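Local structure of Lmo0305 protein (Listeria monocytogenes, 3PJ0) at residues 90-95 with 138-143. The protein is a member of the beta-eliminating lyase family within the PLP-dependent aminotransferase-like clan, carrying a covalently bound pyridoxal phosphate cofactor. Sequence-based numbering, arbitrary orientation.
Sequences RRVAYH and VSSVLI
Val-138 lays its CG1 methyl alongside the 91-94 strand, 4.1 Å from CB of Arg-91 and 4.2 Å from CB of Ala-93. Ser-139 then begins the backbone pairing, its N donating to O of Arg-91 at 3.0 Å. Its OG sits between the backbone N and the carbonyl carbon (chi1 53°), which turns it to the first strand: it is hydrogen-bonded to O of Asn-89 and also lies 3.1 Å from O of Arg-91. At Ser-140 the peptide oxygen receives the N-H of Ala-93 in the carbonyl plane, a rather bent bond (142° at the hydrogen), while OG comes within 3.4 Å of Val-92 CG1. Val-141 is the parallel partner of Ala-93: its CG2 reaches the alanine methyl at 4.2 Å on the face that Val-138 also occupies. Leu-142 N meets Ala-93 O almost head-on at 2.9 Å, and its CB lies at the edge of the Tyr-94 ring. Beyond this, a water accepts from His-95 N and donates to Leu-142 O, extending the pairing. Both strands lie between strands 115-118 and 173-178 in the seven-stranded, mostly parallel sheet of the fold type I (aspartate aminotransferase-like) large domain, and helix 72-87 packs over the face bearing Ser-140 and Leu-142.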
loop_
_atom_site.group_PDB
_atom_site.type_symbol
_atom_site.label_atom_id
_atom_site.label_comp_id
_atom_site.label_asym_id
_atom_site.label_seq_id
_atom_site.Cartn_x
_atom_site.Cartn_y
_atom_site.Cartn_z
ATOM N N ARG A 90 -1.223 14.070 -22.905
ATOM C CA ARG A 90 -0.388 13.133 -22.116
ATOM C C ARG A 90 1.057 13.573 -21.927
ATOM O O ARG A 90 1.897 12.777 -21.466
ATOM C CB ARG A 90 -0.455 11.705 -22.713
ATOM C CG ARG A 90 -1.829 11.012 -22.588
ATOM C CD ARG A 90 -2.136 10.321 -21.261
ATOM N NE ARG A 90 -3.418 9.623 -21.364
ATOM C CZ ARG A 90 -3.636 8.319 -21.407
ATOM N NH1 ARG A 90 -2.680 7.412 -21.190
ATOM N NH2 ARG A 90 -4.894 7.909 -21.586
ATOM N N ARG A 91 1.394 14.808 -22.299
ATOM C CA ARG A 91 2.743 15.310 -22.026
ATOM C C ARG A 91 2.708 16.087 -20.708
ATOM O O ARG A 91 1.737 16.796 -20.424
ATOM C CB ARG A 91 3.276 16.206 -23.156
ATOM C CG ARG A 91 3.942 15.453 -24.329
ATOM C CD ARG A 91 3.000 14.568 -25.061
ATOM N NE ARG A 91 1.861 15.324 -25.586
ATOM C CZ ARG A 91 0.778 14.787 -26.145
ATOM N NH1 ARG A 91 0.666 13.466 -26.282
ATOM N NH2 ARG A 91 -0.202 15.586 -26.571
ATOM N N VAL A 92 3.747 15.924 -19.902
ATOM C CA VAL A 92 3.937 16.719 -18.663
ATOM C C VAL A 92 5.363 17.251 -18.661
ATOM O O VAL A 92 6.171 16.827 -19.499
ATOM C CB VAL A 92 3.671 15.927 -17.377
ATOM C CG1 VAL A 92 2.257 15.383 -17.383
ATOM C CG2 VAL A 92 4.676 14.779 -17.190
ATOM N N ALA A 93 5.695 18.142 -17.727
ATOM C CA ALA A 93 7.038 18.668 -17.655
ATOM C C ALA A 93 7.522 18.766 -16.215
ATOM O O ALA A 93 6.773 19.139 -15.311
ATOM C CB ALA A 93 7.140 20.060 -18.366
ATOM N N TYR A 94 8.771 18.396 -16.010
ATOM C CA TYR A 94 9.369 18.482 -14.704
ATOM C C TYR A 94 10.906 18.414 -14.750
ATOM O O TYR A 94 11.488 18.182 -15.808
ATOM C CB TYR A 94 8.802 17.418 -13.784
ATOM C CG TYR A 94 8.844 15.950 -14.246
ATOM C CD1 TYR A 94 9.971 15.382 -14.826
ATOM C CD2 TYR A 94 7.744 15.096 -13.992
ATOM C CE1 TYR A 94 9.993 14.012 -15.183
ATOM C CE2 TYR A 94 7.768 13.754 -14.318
ATOM C CZ TYR A 94 8.875 13.208 -14.917
ATOM O OH TYR A 94 8.850 11.854 -15.237
ATOM N N HIS A 95 11.542 18.612 -13.595
ATOM C CA HIS A 95 12.984 18.564 -13.498
ATOM C C HIS A 95 13.488 17.158 -13.919
ATOM O O HIS A 95 12.825 16.153 -13.638
ATOM C CB HIS A 95 13.413 18.864 -12.052
ATOM C CG HIS A 95 14.892 19.057 -11.875
ATOM N ND1 HIS A 95 15.757 18.009 -11.682
ATOM C CD2 HIS A 95 15.649 20.181 -11.837
ATOM C CE1 HIS A 95 16.993 18.474 -11.561
ATOM N NE2 HIS A 95 16.953 19.793 -11.651
ATOM N N VAL A 138 1.884 21.194 -22.674
ATOM C CA VAL A 138 1.794 20.169 -21.632
ATOM C C VAL A 138 0.522 20.319 -20.810
ATOM O O VAL A 138 -0.022 21.419 -20.713
ATOM C CB VAL A 138 3.020 20.216 -20.687
ATOM C CG1 VAL A 138 4.281 19.810 -21.474
ATOM C CG2 VAL A 138 3.181 21.611 -20.021
ATOM N N SER A 139 0.015 19.210 -20.255
ATOM C CA SER A 139 -1.158 19.268 -19.385
ATOM C C SER A 139 -0.789 19.804 -18.011
ATOM O O SER A 139 -1.582 20.511 -17.380
ATOM C CB SER A 139 -1.820 17.898 -19.214
ATOM O OG SER A 139 -0.888 16.914 -18.796
ATOM N N SER A 140 0.388 19.410 -17.522
ATOM C CA SER A 140 0.859 19.890 -16.239
ATOM C C SER A 140 2.382 20.009 -16.142
ATOM O O SER A 140 3.156 19.429 -16.945
ATOM C CB SER A 140 0.391 18.947 -15.123
ATOM O OG SER A 140 1.108 17.751 -15.205
ATOM N N VAL A 141 2.776 20.815 -15.165
ATOM C CA VAL A 141 4.152 20.981 -14.743
ATOM C C VAL A 141 4.133 20.512 -13.298
ATOM O O VAL A 141 3.195 20.816 -12.527
ATOM C CB VAL A 141 4.615 22.462 -14.841
ATOM C CG1 VAL A 141 5.940 22.702 -14.115
ATOM C CG2 VAL A 141 4.739 22.866 -16.297
ATOM N N LEU A 142 5.176 19.793 -12.928
ATOM C CA LEU A 142 5.340 19.305 -11.556
ATOM C C LEU A 142 6.561 19.990 -11.006
ATOM O O LEU A 142 7.591 20.058 -11.680
ATOM C CB LEU A 142 5.511 17.783 -11.543
ATOM C CG LEU A 142 5.844 17.091 -10.202
ATOM C CD1 LEU A 142 5.395 15.604 -10.271
ATOM C CD2 LEU A 142 7.329 17.178 -9.788
ATOM N N ILE A 143 6.433 20.530 -9.794
ATOM C CA ILE A 143 7.516 21.222 -9.087
ATOM C C ILE A 143 7.776 20.489 -7.765
ATOM O O ILE A 143 6.856 20.146 -7.036
ATOM C CB ILE A 143 7.109 22.688 -8.751
ATOM C CG1 ILE A 143 6.697 23.449 -10.012
ATOM C CG2 ILE A 143 8.168 23.372 -7.923
ATOM C CD1 ILE A 143 7.783 23.587 -11.090
HETATM O O HOH W 1 10.120 19.422 -11.115
#